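Local coordinates for protein methyltransferase FkbM (Methylobacillus flagellatus KT, PDB 2PY6) that probably transfers a methyl group to an acceptor substrate, as a methyltransferase of the FkbM family, at residues 226-231 with 335-340; 252-257 with 331-336; 360-365 with 388-393; 213-218 with 403-408. One frame throughout, in Å; residues are numbered along the deposited sequence.

Contact 1: residues 226-231 with 335-340; sequences DSEKMV and APTFIK
The hydroxyl of T337 works in both directions between two neighbouring residues, giving its proton to E228 and taking one from the backbone of K229. OG1 meets carboxylate oxygen OE1 of E228 at 2.7 Å, from above the carboxylate plane. It also receives the N-H of K229 in an almost straight bond (172°). The first torsion of T337 (chi1 62°) sets OG1 between its own backbone N and carbonyl carbon, within reach of both partners; a hydroxyl suits the place because it can donate and accept at once. Replacing it with valine would probably leave K229 N without its acceptor and deprive E228 OE1 of one of its donors. Just beyond, K229 O accepts twice, from T337 N in its carbonyl plane at 2.9 Å and, tilted from that plane, from F338 N. Regular parallel pairing then takes over: V231 N bonds to F338 O at 2.9 Å, and K340 N to V231 O. Side chains alternate across the two sheet faces. On one, selenomethionine M230 lies alongside F338, its SE at the ring edge, 4.8 Å from the centroid, a Met-aromatic contact. On the other, branched V231 sets CG2 against P336 CB at 3.9 Å and packs beside I339, short apolar groups suited to a buried sheet. These are the central strands of a Rossmann-like methyltransferase sheet: strand 254-258 flanks 229-233, strand 364-368 flanks 338-341, F224 meets F338 edge-to-face, and helix 355-361 packs on P336 and I339.

Contact 2: residues 252-257 with 331-336; sequences FERVWM and IIDDAP
W256, on a parallel strand of the Rossmann-like sheet, is met over one face and along an edge by the loop that leads from helix 328-331 to strand 338-341. Its indole N-H is satisfied by D333: NE1 donates to OD1 at 3.1 Å, the acceptor lying in the ring plane although the bond is bent (140°) and reaches OD1 from above the carboxylate plane. The same OD1 takes a second donor, a water 2.8 Å away, which in turn accepts weakly from R254 NE. Between R254 and D333 themselves there is only a long charge pairing, with the oxygen well out of the guanidinium plane. The firmer bonds of R254 run from NH1 to T285 OG1 and R283 O. Both carboxylate oxygens of D334 have partners: OD1 accepts from A335 N at 2.8 Å, and OD2 forms a salt bridge with K229. Aliphatic carbons pack round the indole, a large flat surface fit for such a site. D334 CB lies at the edge, near CZ2, and P336 CB approaches CZ3. R254 CG covers one face. Over the other, the methyl CG2 of I332 makes a CH-pi contact, 3.6 Å from the centroid of the five-membered ring of W256.

Contact 3: residues 360-365 with 388-393; sequences EHKPKL and PDYQIG
K362 leaves helix 355-361 with a positive phi (46°), turning the chain toward strand 364-368 and bringing its CA to 7.8 Å from that of Y390, which stands just before strand 392-396. The two segments thus pack a helix-to-strand connection of the Rossmann-like fold against the approach to the outermost strand of its sheet. Y390 contributes more than any other residue. Its hydroxyl donates to P363 O at 2.6 Å, lying in the carbonyl plane with a C=O...donor angle of 145°. A tyrosine suits the place because its ring is long enough to carry a hydroxyl across to the backbone carbonyl of P363. Around that tip the packing is apolar: the proline ring presents CD to OH, and L365 crosses the tyrosine at about a right angle, with CD1 3.9 Å from CZ. Helix 375-386 adds I383, which touches both L365 and Y390. K362 sends its CG away from its backbone N (chi1 -164°) and then runs fully extended past the ring in the opposite direction, CG coming to 3.5 Å from Y390 CE1. The aliphatic part of a lysine can therefore lie along the aromatic side chain while the ammonium goes on toward D389. There the opposite charges stay beyond salt-bridge distance, and the firmer partner of D389 is R387, bound through OD1. Water supplies the link instead. One water accepts from K362 NZ at 2.7 Å and donates to D389 O; a second accepts from the same NZ and donates to D389 OD2 at 2.6 Å.

Contact 4: residues 213-218 with 403-408; sequences STLYFR and DTCLYF
Y407 OH accepts the backbone N-H of Y216 at 3.1 Å, the one hydrogen bond between loop residues 213-218 and strand 404-408. Y216 CA lies near the plane of the Y407 ring, at its edge, and H397 adds a weak hydrogen bond to the same hydroxyl. A phenylalanine in place of Y407 would probably keep much of the ring packing but leave Y216 N without its acceptor. Beside this bond C405 directs SG at the edge of the Y216 ring, 3.8 Å from CE1, in a sulfur-aromatic contact. A small cysteine fits here, since L215 CD1 also rests on C405 CB at 4.0 Å. The other methyl of L215, CD2, lies against the D403 carboxylate. L215 also packs on Y216 and probably helps to hold its ring: its CG sits over the centre of that ring, 3.4 Å above the plane, while Y216 itself takes a positive phi (76°) that turns the loop. Farther out, R218 draws the loop closed by gripping S213 O side-on with two nitrogens, NH2 at 2.9 Å and NE. Its guanidinium also reaches the second subunit, forming salt bridges with D123 and E203 of that chain. Within the fold, the loop touches both helix 239-248, through S240 on Y216 and F217, and the sheet, where A366 of strand 364-368 meets Y216, C405 and Y407, while strand 392-396 borders 404-408 on its other side.

The four contacts follow one sheet, ordered 284-287, 254-258, 229-233, 338-341, 364-368, 404-408, 392-396. Contacts 1 and 2 have centres about 6 Å apart and share A335 and P336. Contact 3, its centre about 13 Å from that of contact 1, joins it through the salt bridge E228 OE2 to K364 NZ, 2.8 Å. Contacts 3 and 4, centres about 15 Å apart, meet where G393 N lies 2.8 Å from Y407 O. F217 touches F338 and M230, tying contact 4 to contact 1. K340, salt-bridged to D232 and hydrogen-bonded to G234 O, lies beside the loop following strand 229-233, where related methyltransferases bind S-adenosylmethionine, probably also here.

Contact 1: residues 226-231 with 335-340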
# COMPACT_ATOMS: atom_id res chain seq x y z
N ASP A 226 33.72 -20.40 8.10
CA ASP A 226 32.97 -21.03 7.02
C ASP A 226 32.51 -22.49 7.32
O ASP A 226 31.97 -23.17 6.45
CB ASP A 226 33.83 -20.98 5.73
CG ASP A 226 35.10 -21.84 5.82
OD1 ASP A 226 35.47 -22.32 6.93
OD2 ASP A 226 35.74 -22.01 4.75
N SER A 227 32.68 -22.94 8.57
CA SER A 227 32.36 -24.31 8.97
C SER A 227 31.55 -24.32 10.26
O SER A 227 31.70 -25.22 11.11
CB SER A 227 33.65 -25.06 9.22
OG SER A 227 34.55 -24.85 8.17
N GLU A 228 30.68 -23.34 10.42
CA GLU A 228 29.92 -23.24 11.65
C GLU A 228 28.91 -24.38 11.76
O GLU A 228 28.41 -24.86 10.76
CB GLU A 228 29.22 -21.89 11.73
CG GLU A 228 30.20 -20.70 11.81
CD GLU A 228 30.72 -20.43 13.21
OE1 GLU A 228 30.07 -20.85 14.19
OE2 GLU A 228 31.75 -19.73 13.35
N LYS A 229 28.64 -24.77 13.00
CA LYS A 229 27.64 -25.76 13.38
C LYS A 229 26.78 -25.03 14.40
O LYS A 229 27.18 -24.84 15.57
CB LYS A 229 28.27 -27.06 13.92
CG LYS A 229 29.15 -27.82 12.87
CD LYS A 229 30.03 -28.91 13.52
CE LYS A 229 30.80 -29.76 12.48
NZ LYS A 229 31.82 -30.75 13.04
N MSE A 230 25.63 -24.58 13.92
CA MSE A 230 24.70 -23.76 14.72
C MSE A 230 23.46 -24.46 15.27
O MSE A 230 22.71 -25.12 14.52
CB MSE A 230 24.20 -22.57 13.84
CG MSE A 230 23.31 -21.67 14.57
SE MSE A 230 22.69 -20.06 13.74
CE MSE A 230 21.80 -20.65 12.32
N VAL A 231 23.25 -24.30 16.58
CA VAL A 231 22.01 -24.72 17.22
C VAL A 231 21.16 -23.43 17.21
O VAL A 231 21.50 -22.40 17.83
CB VAL A 231 22.21 -25.26 18.66
CG1 VAL A 231 20.87 -25.64 19.31
CG2 VAL A 231 23.15 -26.46 18.65
N ALA A 335 29.35 -31.64 18.03
CA ALA A 335 29.79 -30.52 18.80
C ALA A 335 29.47 -29.22 18.03
O ALA A 335 29.90 -29.05 16.86
CB ALA A 335 31.28 -30.66 19.06
N PRO A 336 28.67 -28.33 18.66
CA PRO A 336 28.37 -27.07 18.00
C PRO A 336 29.48 -26.04 18.19
O PRO A 336 30.31 -26.14 19.09
CB PRO A 336 27.07 -26.60 18.68
CG PRO A 336 27.14 -27.14 20.04
CD PRO A 336 28.00 -28.42 19.98
N THR A 337 29.48 -25.08 17.28
CA THR A 337 30.39 -23.94 17.31
C THR A 337 29.63 -22.67 17.72
O THR A 337 30.26 -21.69 18.08
CB THR A 337 31.01 -23.72 15.90
OG1 THR A 337 29.98 -23.43 14.94
CG2 THR A 337 31.80 -24.97 15.43
N PHE A 338 28.29 -22.70 17.69
CA PHE A 338 27.46 -21.55 17.99
C PHE A 338 26.08 -21.97 18.46
O PHE A 338 25.45 -22.85 17.85
CB PHE A 338 27.33 -20.69 16.71
CG PHE A 338 26.51 -19.44 16.86
CD1 PHE A 338 26.76 -18.54 17.90
CD2 PHE A 338 25.57 -19.10 15.90
CE1 PHE A 338 26.03 -17.40 18.04
CE2 PHE A 338 24.83 -17.94 16.03
CZ PHE A 338 25.06 -17.08 17.10
N ILE A 339 25.65 -21.39 19.58
CA ILE A 339 24.28 -21.58 20.07
C ILE A 339 23.58 -20.20 20.16
O ILE A 339 23.99 -19.29 20.92
CB ILE A 339 24.18 -22.36 21.41
CG1 ILE A 339 24.83 -23.74 21.29
CG2 ILE A 339 22.68 -22.54 21.84
CD1 ILE A 339 25.10 -24.42 22.60
N LYS A 340 22.56 -20.04 19.33
CA LYS A 340 21.67 -18.89 19.34
C LYS A 340 20.47 -19.36 20.13
O LYS A 340 20.00 -20.50 19.92
CB LYS A 340 21.27 -18.49 17.92
CG LYS A 340 20.05 -17.48 17.85
CD LYS A 340 18.72 -18.25 17.77
CE LYS A 340 17.56 -17.43 17.67
NZ LYS A 340 16.52 -18.22 17.00

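Contact 2: residues 252-257 with 331-336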
# COMPACT_ATOMS: atom_id res chain seq x y z
N PHE A 252 28.47 -23.25 5.63
CA PHE A 252 28.47 -23.75 7.01
C PHE A 252 28.47 -25.28 7.00
O PHE A 252 28.28 -25.89 5.97
CB PHE A 252 27.30 -23.18 7.83
CG PHE A 252 25.96 -23.39 7.20
CD1 PHE A 252 25.24 -24.55 7.47
CD2 PHE A 252 25.44 -22.44 6.34
CE1 PHE A 252 24.01 -24.77 6.88
CE2 PHE A 252 24.21 -22.65 5.74
CZ PHE A 252 23.50 -23.82 6.01
N GLU A 253 28.71 -25.89 8.16
CA GLU A 253 28.71 -27.33 8.28
C GLU A 253 27.38 -27.92 8.69
O GLU A 253 26.98 -28.96 8.19
CB GLU A 253 29.80 -27.80 9.26
CG GLU A 253 31.21 -27.82 8.65
CD GLU A 253 31.30 -28.76 7.46
OE1 GLU A 253 30.85 -29.92 7.57
OE2 GLU A 253 31.82 -28.32 6.41
N ARG A 254 26.69 -27.28 9.62
CA ARG A 254 25.47 -27.87 10.13
C ARG A 254 24.58 -26.85 10.79
O ARG A 254 25.06 -25.90 11.40
CB ARG A 254 25.85 -28.92 11.16
CG ARG A 254 24.83 -29.98 11.52
CD ARG A 254 24.42 -30.91 10.40
NE ARG A 254 23.56 -31.97 10.94
CZ ARG A 254 22.29 -31.82 11.31
NH1 ARG A 254 21.64 -30.65 11.18
NH2 ARG A 254 21.64 -32.86 11.81
N VAL A 255 23.27 -27.03 10.64
CA VAL A 255 22.31 -26.24 11.41
C VAL A 255 21.24 -27.15 11.99
O VAL A 255 20.58 -27.86 11.26
CB VAL A 255 21.68 -25.10 10.59
CG1 VAL A 255 20.63 -24.38 11.42
CG2 VAL A 255 22.76 -24.11 10.12
N TRP A 256 21.08 -27.11 13.31
CA TRP A 256 19.99 -27.80 13.99
C TRP A 256 19.00 -26.75 14.43
O TRP A 256 19.27 -25.96 15.33
CB TRP A 256 20.46 -28.51 15.23
CG TRP A 256 21.50 -29.54 15.04
CD1 TRP A 256 21.30 -30.86 14.75
CD2 TRP A 256 22.91 -29.36 15.19
NE1 TRP A 256 22.49 -31.51 14.71
CE2 TRP A 256 23.50 -30.63 15.00
CE3 TRP A 256 23.72 -28.26 15.52
CZ2 TRP A 256 24.88 -30.83 15.08
CZ3 TRP A 256 25.08 -28.46 15.61
CH2 TRP A 256 25.66 -29.73 15.36
N MSE A 257 17.85 -26.71 13.77
CA MSE A 257 16.80 -25.77 14.10
C MSE A 257 15.77 -26.41 15.06
O MSE A 257 15.17 -27.43 14.71
CB MSE A 257 16.09 -25.30 12.82
CG MSE A 257 16.99 -24.60 11.82
SE MSE A 257 16.02 -23.85 10.33
CE MSE A 257 15.55 -22.51 10.82
N ILE A 331 19.34 -33.64 21.39
CA ILE A 331 18.79 -33.29 20.06
C ILE A 331 19.85 -33.31 18.97
O ILE A 331 19.63 -33.83 17.87
CB ILE A 331 18.10 -31.88 20.09
CG1 ILE A 331 16.87 -31.89 21.00
CG2 ILE A 331 17.70 -31.41 18.67
CD1 ILE A 331 16.32 -30.48 21.39
N ILE A 332 21.00 -32.70 19.27
CA ILE A 332 22.12 -32.59 18.33
C ILE A 332 22.98 -33.84 18.33
O ILE A 332 22.88 -34.66 19.27
CB ILE A 332 22.98 -31.31 18.58
CG1 ILE A 332 23.79 -31.36 19.88
CG2 ILE A 332 22.10 -30.05 18.53
CD1 ILE A 332 24.50 -30.05 20.19
N ASP A 333 23.80 -34.00 17.28
CA ASP A 333 24.64 -35.18 17.12
C ASP A 333 26.09 -34.82 16.82
O ASP A 333 26.81 -35.63 16.27
CB ASP A 333 24.08 -36.08 16.00
CG ASP A 333 23.92 -35.34 14.67
OD1 ASP A 333 24.23 -34.12 14.58
OD2 ASP A 333 23.51 -35.99 13.71
N ASP A 334 26.50 -33.63 17.21
CA ASP A 334 27.85 -33.17 16.97
C ASP A 334 28.08 -31.98 17.88
O ASP A 334 27.14 -31.41 18.46
CB ASP A 334 28.03 -32.78 15.50
CG ASP A 334 29.50 -32.74 15.06
OD1 ASP A 334 30.40 -33.01 15.88
OD2 ASP A 334 29.76 -32.44 13.88
N ALA A 335 29.35 -31.64 18.03
CA ALA A 335 29.79 -30.52 18.80
C ALA A 335 29.47 -29.22 18.03
O ALA A 335 29.90 -29.05 16.86
CB ALA A 335 31.28 -30.66 19.06
N PRO A 336 28.67 -28.33 18.66
CA PRO A 336 28.37 -27.07 18.00
C PRO A 336 29.48 -26.04 18.19
O PRO A 336 30.31 -26.14 19.09
CB PRO A 336 27.07 -26.60 18.68
CG PRO A 336 27.14 -27.14 20.04
CD PRO A 336 28.00 -28.42 19.98
O HOH W 1 25.61 -33.43 12.27

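Contact 3: residues 360-365 with 388-393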
# COMPACT_ATOMS: atom_id res chain seq x y z
N GLU A 360 32.00 -28.67 27.41
CA GLU A 360 33.03 -29.40 26.70
C GLU A 360 33.63 -28.70 25.49
O GLU A 360 34.82 -28.84 25.26
CB GLU A 360 32.49 -30.76 26.28
CG GLU A 360 32.14 -31.65 27.45
CD GLU A 360 31.51 -32.99 27.01
OE1 GLU A 360 31.56 -33.34 25.80
OE2 GLU A 360 30.95 -33.67 27.89
N HIS A 361 32.82 -27.94 24.75
CA HIS A 361 33.28 -27.30 23.50
C HIS A 361 33.34 -25.78 23.38
O HIS A 361 33.82 -25.26 22.37
CB HIS A 361 32.42 -27.85 22.38
CG HIS A 361 32.49 -29.33 22.28
ND1 HIS A 361 33.64 -29.99 21.89
CD2 HIS A 361 31.58 -30.30 22.57
CE1 HIS A 361 33.43 -31.29 21.94
NE2 HIS A 361 32.19 -31.51 22.35
N LYS A 362 32.83 -25.07 24.39
CA LYS A 362 32.85 -23.64 24.43
C LYS A 362 32.41 -23.02 23.12
O LYS A 362 33.15 -22.27 22.49
CB LYS A 362 34.24 -23.13 24.79
CG LYS A 362 34.27 -21.67 25.24
CD LYS A 362 35.68 -21.13 25.29
CE LYS A 362 35.71 -19.65 25.46
NZ LYS A 362 37.08 -19.19 25.22
N PRO A 363 31.19 -23.32 22.70
CA PRO A 363 30.75 -22.66 21.50
C PRO A 363 30.45 -21.18 21.78
O PRO A 363 30.24 -20.79 22.95
CB PRO A 363 29.48 -23.40 21.15
CG PRO A 363 28.98 -23.92 22.41
CD PRO A 363 30.14 -24.13 23.31
N LYS A 364 30.46 -20.37 20.73
CA LYS A 364 30.00 -19.00 20.85
C LYS A 364 28.53 -19.09 21.22
O LYS A 364 27.84 -20.06 20.84
CB LYS A 364 30.14 -18.26 19.51
CG LYS A 364 31.52 -18.06 18.99
CD LYS A 364 31.54 -17.32 17.63
CE LYS A 364 30.94 -18.11 16.47
NZ LYS A 364 31.78 -19.25 16.15
N LEU A 365 28.05 -18.13 21.99
CA LEU A 365 26.64 -18.11 22.37
C LEU A 365 26.06 -16.72 22.15
O LEU A 365 26.72 -15.69 22.44
CB LEU A 365 26.44 -18.46 23.86
CG LEU A 365 27.11 -19.70 24.47
CD1 LEU A 365 26.95 -19.73 25.97
CD2 LEU A 365 26.55 -20.99 23.87
N PRO A 388 33.74 -21.27 32.88
CA PRO A 388 34.16 -19.96 33.43
C PRO A 388 35.11 -19.08 32.61
O PRO A 388 35.23 -17.91 32.92
CB PRO A 388 34.81 -20.32 34.79
CG PRO A 388 35.13 -21.72 34.75
CD PRO A 388 34.30 -22.40 33.66
N ASP A 389 35.73 -19.61 31.55
CA ASP A 389 36.68 -18.86 30.71
C ASP A 389 36.04 -18.03 29.58
O ASP A 389 36.75 -17.49 28.74
CB ASP A 389 37.78 -19.79 30.15
CG ASP A 389 37.24 -20.82 29.14
OD1 ASP A 389 36.01 -20.98 29.03
OD2 ASP A 389 38.07 -21.48 28.48
N TYR A 390 34.71 -17.96 29.53
CA TYR A 390 34.05 -17.15 28.51
C TYR A 390 34.24 -15.66 28.74
O TYR A 390 34.29 -15.19 29.87
CB TYR A 390 32.54 -17.36 28.50
CG TYR A 390 31.97 -18.49 27.69
CD1 TYR A 390 32.10 -18.51 26.31
CD2 TYR A 390 31.18 -19.48 28.29
CE1 TYR A 390 31.51 -19.51 25.55
CE2 TYR A 390 30.60 -20.48 27.55
CZ TYR A 390 30.75 -20.49 26.17
OH TYR A 390 30.15 -21.48 25.43
N GLN A 391 34.34 -14.92 27.64
CA GLN A 391 34.28 -13.47 27.68
C GLN A 391 32.78 -13.16 27.44
O GLN A 391 32.10 -13.96 26.79
CB GLN A 391 35.11 -12.85 26.58
CG GLN A 391 36.58 -13.18 26.71
CD GLN A 391 37.45 -12.18 26.03
OE1 GLN A 391 37.96 -12.45 24.95
NE2 GLN A 391 37.56 -10.98 26.62
N ILE A 392 32.30 -12.03 27.96
CA ILE A 392 30.89 -11.71 27.88
C ILE A 392 30.67 -10.29 27.33
O ILE A 392 31.37 -9.33 27.70
CB ILE A 392 30.20 -11.80 29.28
CG1 ILE A 392 30.59 -13.08 30.01
CG2 ILE A 392 28.66 -11.66 29.12
CD1 ILE A 392 30.06 -13.17 31.44
N GLY A 393 29.69 -10.17 26.45
CA GLY A 393 29.28 -8.86 25.91
C GLY A 393 27.77 -8.76 25.97
O GLY A 393 27.08 -9.75 26.29
O HOH W 2 37.01 -16.63 26.16
O HOH W 3 39.33 -20.71 26.37

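Contact 4: residues 213-218 with 403-408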
# COMPACT_ATOMS: atom_id res chain seq x y z
N SER A 213 18.38 -5.94 12.44
CA SER A 213 19.17 -6.67 11.41
C SER A 213 20.57 -7.14 11.81
O SER A 213 21.18 -7.96 11.13
CB SER A 213 19.32 -5.81 10.15
OG SER A 213 20.14 -4.67 10.39
N THR A 214 21.09 -6.63 12.91
CA THR A 214 22.41 -6.99 13.39
C THR A 214 22.37 -7.98 14.54
O THR A 214 23.42 -8.38 15.05
CB THR A 214 23.18 -5.69 13.81
OG1 THR A 214 22.58 -5.09 14.96
CG2 THR A 214 23.18 -4.72 12.69
N LEU A 215 21.17 -8.40 14.96
CA LEU A 215 21.04 -9.34 16.06
C LEU A 215 21.74 -10.65 15.73
O LEU A 215 21.54 -11.16 14.66
CB LEU A 215 19.54 -9.59 16.33
CG LEU A 215 19.06 -10.47 17.49
CD1 LEU A 215 19.44 -9.96 18.87
CD2 LEU A 215 17.56 -10.55 17.36
N TYR A 216 22.58 -11.11 16.65
CA TYR A 216 23.34 -12.38 16.64
C TYR A 216 24.54 -12.45 15.75
O TYR A 216 25.57 -12.94 16.18
CB TYR A 216 22.46 -13.62 16.31
CG TYR A 216 21.15 -13.70 17.03
CD1 TYR A 216 21.08 -13.65 18.43
CD2 TYR A 216 19.97 -13.91 16.33
CE1 TYR A 216 19.85 -13.76 19.09
CE2 TYR A 216 18.74 -13.98 16.99
CZ TYR A 216 18.68 -13.91 18.35
OH TYR A 216 17.44 -13.99 18.98
N PHE A 217 24.38 -12.00 14.49
CA PHE A 217 25.37 -12.18 13.44
C PHE A 217 26.25 -10.98 13.14
O PHE A 217 27.33 -11.17 12.59
CB PHE A 217 24.66 -12.67 12.17
CG PHE A 217 23.92 -13.98 12.37
CD1 PHE A 217 24.63 -15.17 12.52
CD2 PHE A 217 22.55 -14.01 12.48
CE1 PHE A 217 23.98 -16.39 12.76
CE2 PHE A 217 21.87 -15.21 12.71
CZ PHE A 217 22.60 -16.41 12.84
N ARG A 218 25.78 -9.77 13.52
CA ARG A 218 26.49 -8.51 13.30
C ARG A 218 26.64 -7.72 14.56
O ARG A 218 26.62 -6.51 14.47
CB ARG A 218 25.82 -7.69 12.15
CG ARG A 218 25.68 -8.63 10.99
CD ARG A 218 25.34 -8.22 9.62
NE ARG A 218 23.94 -8.04 9.45
CZ ARG A 218 23.29 -8.03 8.29
NH1 ARG A 218 23.86 -8.19 7.11
NH2 ARG A 218 21.99 -7.85 8.34
N ASP A 403 14.91 -7.81 22.50
CA ASP A 403 16.17 -8.22 21.95
C ASP A 403 17.44 -7.61 22.50
O ASP A 403 18.35 -7.26 21.75
CB ASP A 403 16.12 -8.21 20.41
CG ASP A 403 15.03 -9.16 19.85
OD1 ASP A 403 15.04 -10.39 20.17
OD2 ASP A 403 14.22 -8.66 19.05
N THR A 404 17.46 -7.52 23.82
CA THR A 404 18.67 -7.31 24.55
C THR A 404 19.27 -8.73 24.49
O THR A 404 18.57 -9.69 24.76
CB THR A 404 18.38 -6.88 26.00
OG1 THR A 404 17.63 -5.66 25.97
CG2 THR A 404 19.64 -6.67 26.75
N CYS A 405 20.52 -8.86 24.07
CA CYS A 405 21.13 -10.15 23.88
C CYS A 405 22.51 -10.23 24.49
O CYS A 405 23.34 -9.36 24.27
CB CYS A 405 21.25 -10.37 22.36
SG CYS A 405 21.79 -12.01 21.88
N LEU A 406 22.78 -11.31 25.21
CA LEU A 406 24.09 -11.59 25.79
C LEU A 406 24.90 -12.34 24.77
O LEU A 406 24.35 -13.18 24.07
CB LEU A 406 23.98 -12.49 27.01
CG LEU A 406 23.49 -11.86 28.31
CD1 LEU A 406 22.77 -12.82 29.21
CD2 LEU A 406 24.70 -11.18 29.00
N TYR A 407 26.19 -12.02 24.69
CA TYR A 407 27.14 -12.74 23.84
C TYR A 407 28.24 -13.31 24.71
O TYR A 407 28.72 -12.64 25.62
CB TYR A 407 27.74 -11.81 22.81
CG TYR A 407 26.70 -11.29 21.86
CD1 TYR A 407 26.37 -12.01 20.71
CD2 TYR A 407 25.99 -10.13 22.13
CE1 TYR A 407 25.42 -11.56 19.85
CE2 TYR A 407 25.02 -9.67 21.25
CZ TYR A 407 24.73 -10.40 20.13
OH TYR A 407 23.79 -9.96 19.21
N PHE A 408 28.57 -14.56 24.45
CA PHE A 408 29.64 -15.27 25.15
C PHE A 408 30.55 -15.82 24.07
O PHE A 408 30.09 -16.51 23.13
CB PHE A 408 29.10 -16.44 25.96
CG PHE A 408 28.18 -16.04 27.07
CD1 PHE A 408 26.83 -15.82 26.83
CD2 PHE A 408 28.65 -15.96 28.38
CE1 PHE A 408 25.97 -15.49 27.88
CE2 PHE A 408 27.80 -15.61 29.41
CZ PHE A 408 26.46 -15.36 29.16